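Local coordinates for uncharacterized SRPBCC domain-containing protein (Micromonospora chersina, PDB 6V04) that is of unknown function but is encoded in the dynemicin biosynthetic locus and has a START/Bet v1-like fold, which suggests a role in making that natural product, at residues Q149-G160 with G235-H246; D205-A213 with T223-P231. All coordinates share one frame; numbering follows the deposited sequence.

In the fold
Both contacts belong to the second of two seven-stranded antiparallel sheets along the chain, and their centres lie about 9 Å apart. Interaction 1 pairs edge strand 151-157 with 236-243, first and last of this sheet in chain order but side by side within it; interaction 2 joins 209-214 to 223-230, and its residues fall between the two segments of interaction 1 in sequence. Strand 223-230 is the direct neighbour of 236-243, so the four strands run side by side, tied where Ser241 N meets Gln226 O at 2.8 Å. Helix 252-277 packs on both contacts, the sheet-and-long-helix arrangement of a Bet v1-like fold.

Interaction 1. Residues Q149-G160 with G235-H246; sequences QEIDGSVVLPNG and GRTLSVSHQGWH. With MG (magnesium ion), chain C.
Ile151 to Leu157 pair with Arg236 to His242 as antiparallel strands of a Bet v1-like sheet, first and last in chain order yet side by side. Backbone bonds run in both directions at four hydrogen-bonded pairs: Ile151-His242, Gly153-Val240, Val155-Leu238 and Leu157-Arg236. His242 O has a double load: Ile151 N reaches it at 3.0 Å, while Trp245 NE1 comes from the opposite face of the carbonyl plane, also at 3.0 Å.

Apolar contacts follow on the face of Ile151, Val155 and Leu157, which helix 252-277 covers. Ile151 CD1 touches Trp245 CE2 at 3.8 Å, and Leu238 CB touches both Val155 CG1 and Leu157 CD1, each at 4.0 Å. Trp245 CZ2 sits over the centre of the His242 ring, whose ND1 is hydrogen-bonded to Trp266 NE1.

At the far end the Arg236 guanidinium has Asn159 CA over one face and Gly160 C at its edge, in plane. Polar contacts gather at the magnesium end. Gln243 NE2 gives a weak bond to Glu150 OE1, and a water bridges Gln149 O to Gly244 N. The Gln149 amide stacks on the His246 ring, planes 22° apart. From the same amide, on a chain extended beyond CG (chi2 -168°), Gln149 OE1 binds the magnesium ion at 2.0 Å.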
loop_
_atom_site.group_PDB
_atom_site.type_symbol
_atom_site.label_atom_id
_atom_site.label_comp_id
_atom_site.label_asym_id
_atom_site.label_seq_id
_atom_site.Cartn_x
_atom_site.Cartn_y
_atom_site.Cartn_z
ATOM N N GLN A 149 -4.102 5.046 -8.244
ATOM C CA GLN A 149 -4.264 6.493 -8.325
ATOM C C GLN A 149 -3.921 7.227 -7.040
ATOM O O GLN A 149 -3.660 8.434 -7.098
ATOM C CB GLN A 149 -5.687 6.850 -8.738
ATOM C CG GLN A 149 -6.764 6.500 -7.730
ATOM C CD GLN A 149 -8.156 6.621 -8.325
ATOM O OE1 GLN A 149 -8.477 5.987 -9.337
ATOM N NE2 GLN A 149 -8.990 7.443 -7.705
ATOM N N GLU A 150 -3.944 6.568 -5.884
ATOM C CA GLU A 150 -3.620 7.212 -4.616
ATOM C C GLU A 150 -2.471 6.473 -3.951
ATOM O O GLU A 150 -2.245 5.284 -4.217
ATOM C CB GLU A 150 -4.829 7.269 -3.670
ATOM C CG GLU A 150 -5.652 6.010 -3.597
ATOM C CD GLU A 150 -6.975 6.259 -2.903
ATOM O OE1 GLU A 150 -6.959 6.542 -1.688
ATOM O OE2 GLU A 150 -8.024 6.205 -3.581
ATOM N N ILE A 151 -1.688 7.226 -3.162
ATOM C CA ILE A 151 -0.605 6.705 -2.332
ATOM C C ILE A 151 -1.113 6.615 -0.907
ATOM O O ILE A 151 -1.749 7.555 -0.412
ATOM C CB ILE A 151 0.635 7.614 -2.376
ATOM C CG1 ILE A 151 1.185 7.703 -3.795
ATOM C CG2 ILE A 151 1.704 7.123 -1.424
ATOM C CD1 ILE A 151 2.243 8.778 -3.951
ATOM N N ASP A 152 -0.814 5.509 -0.226
ATOM C CA ASP A 152 -1.056 5.461 1.210
ATOM C C ASP A 152 -0.032 4.534 1.841
ATOM O O ASP A 152 0.694 3.805 1.164
ATOM C CB ASP A 152 -2.489 5.051 1.533
ATOM C CG ASP A 152 -2.972 3.920 0.700
ATOM O OD1 ASP A 152 -2.260 2.903 0.645
ATOM O OD2 ASP A 152 -4.066 4.054 0.106
ATOM N N GLY A 153 0.060 4.607 3.153
ATOM C CA GLY A 153 0.969 3.750 3.874
ATOM C C GLY A 153 0.792 4.018 5.346
ATOM O O GLY A 153 0.186 5.020 5.747
ATOM N N SER A 154 1.344 3.118 6.155
ATOM C CA SER A 154 1.307 3.306 7.592
ATOM C C SER A 154 2.489 2.611 8.247
ATOM O O SER A 154 3.103 1.700 7.682
ATOM C CB SER A 154 0.008 2.778 8.209
ATOM O OG SER A 154 0.042 1.366 8.320
ATOM N N VAL A 155 2.779 3.042 9.471
ATOM C CA VAL A 155 3.780 2.398 10.307
ATOM C C VAL A 155 3.330 2.543 11.752
ATOM O O VAL A 155 2.780 3.573 12.141
ATOM C CB VAL A 155 5.177 3.010 10.056
ATOM C CG1 VAL A 155 5.202 4.491 10.435
ATOM C CG2 VAL A 155 6.240 2.237 10.800
ATOM N N VAL A 156 3.526 1.499 12.540
ATOM C CA VAL A 156 3.174 1.545 13.952
ATOM C C VAL A 156 4.386 2.003 14.734
ATOM O O VAL A 156 5.466 1.403 14.643
ATOM C CB VAL A 156 2.675 0.183 14.452
ATOM C CG1 VAL A 156 2.414 0.246 15.961
ATOM C CG2 VAL A 156 1.410 -0.195 13.709
ATOM N N LEU A 157 4.203 3.055 15.508
ATOM C CA LEU A 157 5.245 3.640 16.311
ATOM C C LEU A 157 5.027 3.289 17.775
ATOM O O LEU A 157 3.889 3.078 18.205
ATOM C CB LEU A 157 5.268 5.168 16.167
ATOM C CG LEU A 157 5.400 5.721 14.744
ATOM C CD1 LEU A 157 5.299 7.237 14.761
ATOM C CD2 LEU A 157 6.688 5.278 14.087
ATOM N N PRO A 158 6.091 3.229 18.572
ATOM C CA PRO A 158 5.912 3.074 20.017
ATOM C C PRO A 158 5.160 4.255 20.611
ATOM O O PRO A 158 5.127 5.357 20.054
ATOM C CB PRO A 158 7.348 2.999 20.555
ATOM C CG PRO A 158 8.196 3.617 19.495
ATOM C CD PRO A 158 7.509 3.328 18.184
ATOM N N ASN A 159 4.528 3.990 21.754
ATOM C CA ASN A 159 3.837 5.008 22.547
ATOM C C ASN A 159 4.830 5.758 23.441
ATOM O O ASN A 159 4.706 5.798 24.663
ATOM C CB ASN A 159 2.745 4.358 23.389
ATOM C CG ASN A 159 1.560 3.884 22.564
ATOM O OD1 ASN A 159 1.178 4.516 21.584
ATOM N ND2 ASN A 159 0.969 2.767 22.969
ATOM N N GLY A 160 5.834 6.365 22.808
ATOM C CA GLY A 160 6.901 7.034 23.516
ATOM C C GLY A 160 6.750 8.545 23.528
ATOM O O GLY A 160 5.712 9.106 23.170
ATOM N N GLY A 235 0.653 0.548 19.944
ATOM C CA GLY A 235 1.456 1.658 19.465
ATOM C C GLY A 235 0.603 2.663 18.721
ATOM O O GLY A 235 -0.599 2.484 18.536
ATOM N N ARG A 236 1.254 3.749 18.287
ATOM C CA ARG A 236 0.589 4.809 17.542
ATOM C C ARG A 236 0.749 4.520 16.061
ATOM O O ARG A 236 1.873 4.347 15.584
ATOM C CB ARG A 236 1.179 6.187 17.852
ATOM C CG ARG A 236 0.659 6.802 19.136
ATOM C CD ARG A 236 1.055 8.265 19.240
ATOM N NE ARG A 236 2.354 8.435 19.879
ATOM C CZ ARG A 236 2.541 8.421 21.195
ATOM N NH1 ARG A 236 1.515 8.233 22.015
ATOM N NH2 ARG A 236 3.758 8.587 21.690
ATOM N N THR A 237 -0.360 4.466 15.334
ATOM C CA THR A 237 -0.283 4.220 13.900
ATOM C C THR A 237 -0.166 5.554 13.182
ATOM O O THR A 237 -1.072 6.390 13.250
ATOM C CB THR A 237 -1.492 3.442 13.390
ATOM O OG1 THR A 237 -1.550 2.175 14.045
ATOM C CG2 THR A 237 -1.387 3.225 11.888
ATOM N N LEU A 238 0.966 5.758 12.511
ATOM C CA LEU A 238 1.196 6.918 11.669
ATOM C C LEU A 238 0.822 6.540 10.247
ATOM O O LEU A 238 1.390 5.597 9.691
ATOM C CB LEU A 238 2.660 7.320 11.756
ATOM C CG LEU A 238 3.108 8.373 10.755
ATOM C CD1 LEU A 238 2.399 9.683 11.010
ATOM C CD2 LEU A 238 4.622 8.553 10.825
ATOM N N SER A 239 -0.144 7.246 9.672
ATOM C CA SER A 239 -0.632 6.939 8.337
ATOM C C SER A 239 -0.539 8.168 7.444
ATOM O O SER A 239 -0.664 9.313 7.898
ATOM C CB SER A 239 -2.077 6.432 8.367
ATOM O OG SER A 239 -2.984 7.440 8.779
ATOM N N VAL A 240 -0.319 7.918 6.160
ATOM C CA VAL A 240 -0.272 8.966 5.154
ATOM C C VAL A 240 -1.201 8.592 4.017
ATOM O O VAL A 240 -1.352 7.413 3.680
ATOM C CB VAL A 240 1.153 9.220 4.622
ATOM C CG1 VAL A 240 1.744 7.963 4.013
ATOM C CG2 VAL A 240 1.119 10.355 3.588
ATOM N N SER A 241 -1.851 9.606 3.449
ATOM C CA SER A 241 -2.588 9.494 2.198
ATOM C C SER A 241 -2.172 10.663 1.323
ATOM O O SER A 241 -2.193 11.811 1.781
ATOM C CB SER A 241 -4.093 9.539 2.440
ATOM O OG SER A 241 -4.818 9.549 1.219
ATOM N N HIS A 242 -1.810 10.393 0.071
ATOM C CA HIS A 242 -1.420 11.449 -0.854
ATOM C C HIS A 242 -2.155 11.205 -2.164
ATOM O O HIS A 242 -1.885 10.215 -2.855
ATOM C CB HIS A 242 0.091 11.465 -1.020
ATOM C CG HIS A 242 0.617 12.723 -1.621
ATOM N ND1 HIS A 242 1.957 13.045 -1.612
ATOM C CD2 HIS A 242 -0.016 13.740 -2.250
ATOM C CE1 HIS A 242 2.128 14.201 -2.225
ATOM N NE2 HIS A 242 0.948 14.650 -2.619
ATOM N N GLN A 243 -3.091 12.090 -2.486
ATOM C CA GLN A 243 -4.047 11.896 -3.569
ATOM C C GLN A 243 -3.892 12.964 -4.646
ATOM O O GLN A 243 -3.336 14.040 -4.410
ATOM C CB GLN A 243 -5.485 11.936 -3.047
ATOM C CG GLN A 243 -5.819 10.804 -2.084
ATOM C CD GLN A 243 -7.239 10.880 -1.559
ATOM O OE1 GLN A 243 -7.816 11.957 -1.455
ATOM N NE2 GLN A 243 -7.805 9.731 -1.220
ATOM N N GLY A 244 -4.459 12.676 -5.815
ATOM C CA GLY A 244 -4.568 13.653 -6.892
ATOM C C GLY A 244 -3.830 13.300 -8.164
ATOM O O GLY A 244 -4.031 13.988 -9.181
ATOM N N TRP A 245 -3.024 12.237 -8.156
ATOM C CA TRP A 245 -2.109 11.935 -9.258
ATOM C C TRP A 245 -2.851 11.720 -10.566
ATOM O O TRP A 245 -2.352 12.088 -11.644
ATOM C CB TRP A 245 -1.286 10.690 -8.906
ATOM C CG TRP A 245 -0.662 10.875 -7.575
ATOM C CD1 TRP A 245 -1.062 10.310 -6.395
ATOM C CD2 TRP A 245 0.410 11.753 -7.261
ATOM N NE1 TRP A 245 -0.280 10.785 -5.365
ATOM C CE2 TRP A 245 0.639 11.665 -5.878
ATOM C CE3 TRP A 245 1.225 12.604 -8.028
ATOM C CZ2 TRP A 245 1.626 12.410 -5.236
ATOM C CZ3 TRP A 245 2.204 13.332 -7.390
ATOM C CH2 TRP A 245 2.413 13.226 -6.021
ATOM N N HIS A 246 -4.028 11.126 -10.497
ATOM C CA HIS A 246 -4.823 10.826 -11.684
ATOM C C HIS A 246 -5.584 12.029 -12.238
ATOM O O HIS A 246 -6.209 11.905 -13.298
ATOM C CB HIS A 246 -5.825 9.723 -11.348
ATOM C CG HIS A 246 -6.838 10.134 -10.329
ATOM N ND1 HIS A 246 -6.490 10.561 -9.065
ATOM C CD2 HIS A 246 -8.185 10.212 -10.396
ATOM C CE1 HIS A 246 -7.584 10.881 -8.398
ATOM N NE2 HIS A 246 -8.625 10.678 -9.183
HETATM MG MG MG C . -10.057 5.626 -10.589
HETATM O O HOH W 1 -5.512 10.135 -5.890
#

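Interaction 2. Residues D205-A213 with T223-P231; sequences DRERALTFA and TACQVRTEP
A beta hairpin of strands 209-214 and 223-230 makes this contact, two consecutive strands of the seven-stranded antiparallel sheet. Two hydrogen-bonded pairs form its ladder. Leu210 and Val227 exchange two bonds, each 2.8 Å between N and O. Phe212 and Cys225 also exchange two bonds, 3.1 Å from Phe212 N to Cys225 O and 2.8 Å from Cys225 N to Phe212 O. At the open end the ladder weakens: Thr229 N gives a long, weak bond to Arg208 O, and a water donates to both Arg208 O and Thr229 O. On the other side of this strand, against the end of strand 196-205, Arg208 and Ala209 both face Asp205 in a classic beta bulge, and Asp205 O accepts from both their backbone nitrogens.

On the buried face Phe212 carries the side-chain packing. Its CG stands between the backbone N and the carbonyl carbon (chi1 57°), and this turns one face of the ring to Cys225. Cys225 CB sits over that face, 3.9 Å from the centroid, in a CH-pi contact. The sulfur approaches more obliquely, with SG 3.6 Å from Phe212 CZ, a sulfur-aromatic contact. Leu210 CG lies in the plane of the same ring at its edge, and Leu210 CB meets Val227 CB at 4.2 Å. Across the sheet, on the face of Ala209, Thr211 and Arg228, the edge of the Arg228 guanidinium lies against small groups, NH1 being 3.7 Å from Ala209 CB. Thr211 CG2 also touches Gln226 CG.

Trp266 of helix 252-277 packs against Phe212, Cys225 and Val227, while strand 196-205 flanks 209-214 and strand 236-243 flanks 223-230.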
loop_
_atom_site.group_PDB
_atom_site.type_symbol
_atom_site.label_atom_id
_atom_site.label_comp_id
_atom_site.label_asym_id
_atom_site.label_seq_id
_atom_site.Cartn_x
_atom_site.Cartn_y
_atom_site.Cartn_z
ATOM N N ASP A 205 -2.505 20.073 13.172
ATOM C CA ASP A 205 -3.235 19.925 14.431
ATOM C C ASP A 205 -2.349 19.046 15.309
ATOM O O ASP A 205 -2.246 17.838 15.085
ATOM C CB ASP A 205 -4.607 19.306 14.176
ATOM C CG ASP A 205 -5.495 19.289 15.409
ATOM O OD1 ASP A 205 -5.139 19.892 16.448
ATOM O OD2 ASP A 205 -6.573 18.665 15.326
ATOM N N ARG A 206 -1.674 19.674 16.275
ATOM C CA ARG A 206 -0.598 19.023 17.019
ATOM C C ARG A 206 -1.018 17.653 17.556
ATOM O O ARG A 206 -2.043 17.524 18.229
ATOM C CB ARG A 206 -0.153 19.933 18.164
ATOM C CG ARG A 206 1.013 19.403 18.983
ATOM C CD ARG A 206 1.453 20.378 20.018
ATOM N NE ARG A 206 2.565 19.873 20.817
ATOM C CZ ARG A 206 3.847 20.133 20.570
ATOM N NH1 ARG A 206 4.191 20.912 19.551
ATOM N NH2 ARG A 206 4.786 19.628 21.353
ATOM N N GLU A 207 -0.213 16.631 17.227
ATOM C CA GLU A 207 -0.383 15.236 17.672
ATOM C C GLU A 207 -1.728 14.632 17.264
ATOM O O GLU A 207 -2.211 13.683 17.898
ATOM C CB GLU A 207 -0.164 15.102 19.184
ATOM C CG GLU A 207 1.288 15.387 19.573
ATOM C CD GLU A 207 1.619 15.108 21.021
ATOM O OE1 GLU A 207 0.766 14.559 21.767
ATOM O OE2 GLU A 207 2.745 15.474 21.432
ATOM N N ARG A 208 -2.324 15.148 16.187
ATOM C CA ARG A 208 -3.595 14.648 15.676
ATOM C C ARG A 208 -3.535 14.419 14.166
ATOM O O ARG A 208 -3.710 13.288 13.687
ATOM C CB ARG A 208 -4.728 15.630 16.004
ATOM C CG ARG A 208 -4.958 15.928 17.499
ATOM C CD ARG A 208 -5.577 14.757 18.221
ATOM N NE ARG A 208 -5.861 15.042 19.626
ATOM C CZ ARG A 208 -5.004 14.866 20.626
ATOM N NH1 ARG A 208 -3.782 14.399 20.393
ATOM N NH2 ARG A 208 -5.381 15.139 21.869
ATOM N N ALA A 209 -3.264 15.479 13.403
ATOM C CA ALA A 209 -3.410 15.400 11.960
ATOM C C ALA A 209 -2.652 16.542 11.311
ATOM O O ALA A 209 -2.483 17.608 11.905
ATOM C CB ALA A 209 -4.884 15.441 11.549
ATOM N N LEU A 210 -2.212 16.300 10.084
ATOM C CA LEU A 210 -1.466 17.265 9.289
ATOM C C LEU A 210 -1.990 17.191 7.870
ATOM O O LEU A 210 -2.079 16.097 7.309
ATOM C CB LEU A 210 0.034 16.953 9.326
ATOM C CG LEU A 210 0.915 17.631 8.274
ATOM C CD1 LEU A 210 0.918 19.134 8.475
ATOM C CD2 LEU A 210 2.313 17.065 8.352
ATOM N N THR A 211 -2.350 18.333 7.290
ATOM C CA THR A 211 -2.721 18.364 5.887
ATOM C C THR A 211 -1.900 19.427 5.179
ATOM O O THR A 211 -1.508 20.442 5.764
ATOM C CB THR A 211 -4.218 18.628 5.675
ATOM O OG1 THR A 211 -4.597 19.886 6.236
ATOM C CG2 THR A 211 -5.037 17.545 6.342
ATOM N N PHE A 212 -1.622 19.163 3.911
ATOM C CA PHE A 212 -0.984 20.156 3.056
ATOM C C PHE A 212 -1.169 19.721 1.615
ATOM O O PHE A 212 -1.573 18.593 1.327
ATOM C CB PHE A 212 0.508 20.369 3.402
ATOM C CG PHE A 212 1.349 19.124 3.340
ATOM C CD1 PHE A 212 1.973 18.747 2.168
ATOM C CD2 PHE A 212 1.552 18.344 4.467
ATOM C CE1 PHE A 212 2.752 17.609 2.117
ATOM C CE2 PHE A 212 2.316 17.204 4.421
ATOM C CZ PHE A 212 2.931 16.833 3.245
ATOM N N ALA A 213 -0.853 20.639 0.708
ATOM C CA ALA A 213 -0.960 20.405 -0.718
ATOM C C ALA A 213 0.431 20.481 -1.314
ATOM O O ALA A 213 1.280 21.232 -0.830
ATOM C CB ALA A 213 -1.869 21.435 -1.378
ATOM N N THR A 223 -1.942 18.274 -5.676
ATOM C CA THR A 223 -2.122 17.039 -4.928
ATOM C C THR A 223 -2.367 17.364 -3.456
ATOM O O THR A 223 -2.019 18.443 -2.975
ATOM C CB THR A 223 -0.915 16.114 -5.080
ATOM O OG1 THR A 223 0.250 16.698 -4.500
ATOM C CG2 THR A 223 -0.654 15.791 -6.532
ATOM N N ALA A 224 -3.020 16.436 -2.750
ATOM C CA ALA A 224 -3.486 16.666 -1.387
ATOM C C ALA A 224 -2.942 15.579 -0.480
ATOM O O ALA A 224 -3.085 14.387 -0.777
ATOM C CB ALA A 224 -5.012 16.687 -1.324
ATOM N N CYS A 225 -2.351 15.984 0.636
ATOM C CA CYS A 225 -1.715 15.055 1.555
ATOM C C CYS A 225 -2.350 15.170 2.927
ATOM O O CYS A 225 -2.536 16.277 3.445
ATOM C CB CYS A 225 -0.222 15.324 1.652
ATOM S SG CYS A 225 0.579 14.186 2.756
ATOM N N GLN A 226 -2.645 14.016 3.514
ATOM C CA GLN A 226 -3.205 13.918 4.854
ATOM C C GLN A 226 -2.359 12.929 5.635
ATOM O O GLN A 226 -2.172 11.792 5.193
ATOM C CB GLN A 226 -4.663 13.463 4.805
ATOM C CG GLN A 226 -5.584 14.396 4.050
ATOM C CD GLN A 226 -6.355 13.695 2.950
ATOM O OE1 GLN A 226 -6.742 12.534 3.089
ATOM N NE2 GLN A 226 -6.573 14.395 1.841
ATOM N N VAL A 227 -1.854 13.358 6.783
ATOM C CA VAL A 227 -1.083 12.526 7.700
ATOM C C VAL A 227 -1.820 12.522 9.036
ATOM O O VAL A 227 -2.265 13.574 9.506
ATOM C CB VAL A 227 0.347 13.069 7.872
ATOM C CG1 VAL A 227 1.158 12.186 8.818
ATOM C CG2 VAL A 227 1.040 13.181 6.531
ATOM N N ARG A 228 -1.962 11.351 9.638
ATOM C CA ARG A 228 -2.693 11.242 10.888
ATOM C C ARG A 228 -2.005 10.237 11.790
ATOM O O ARG A 228 -1.305 9.340 11.323
ATOM C CB ARG A 228 -4.148 10.824 10.644
ATOM C CG ARG A 228 -4.810 11.573 9.503
ATOM C CD ARG A 228 -6.321 11.652 9.642
ATOM N NE ARG A 228 -6.953 11.994 8.368
ATOM C CZ ARG A 228 -6.836 13.170 7.756
ATOM N NH1 ARG A 228 -6.099 14.140 8.287
ATOM N NH2 ARG A 228 -7.450 13.377 6.599
ATOM N N THR A 229 -2.216 10.392 13.091
ATOM C CA THR A 229 -1.807 9.384 14.055
ATOM C C THR A 229 -3.033 8.914 14.824
ATOM O O THR A 229 -3.906 9.708 15.177
ATOM C CB THR A 229 -0.737 9.924 15.012
ATOM O OG1 THR A 229 -1.162 11.177 15.558
ATOM C CG2 THR A 229 0.573 10.093 14.296
ATOM N N GLU A 230 -3.115 7.604 15.033
ATOM C CA GLU A 230 -4.203 6.999 15.786
ATOM C C GLU A 230 -3.597 6.225 16.947
ATOM O O GLU A 230 -2.770 5.325 16.712
ATOM C CB GLU A 230 -5.047 6.072 14.908
ATOM C CG GLU A 230 -6.133 5.365 15.694
ATOM C CD GLU A 230 -7.228 4.771 14.827
ATOM O OE1 GLU A 230 -7.451 5.274 13.707
ATOM O OE2 GLU A 230 -7.869 3.795 15.273
ATOM N N PRO A 231 -3.957 6.510 18.193
ATOM C CA PRO A 231 -3.349 5.785 19.308
ATOM C C PRO A 231 -3.929 4.391 19.454
ATOM O O PRO A 231 -5.068 4.118 19.064
ATOM C CB PRO A 231 -3.677 6.656 20.526
ATOM C CG PRO A 231 -4.860 7.459 20.130
ATOM C CD PRO A 231 -4.850 7.594 18.642
HETATM O O HOH W 2 -5.606 11.789 15.137
#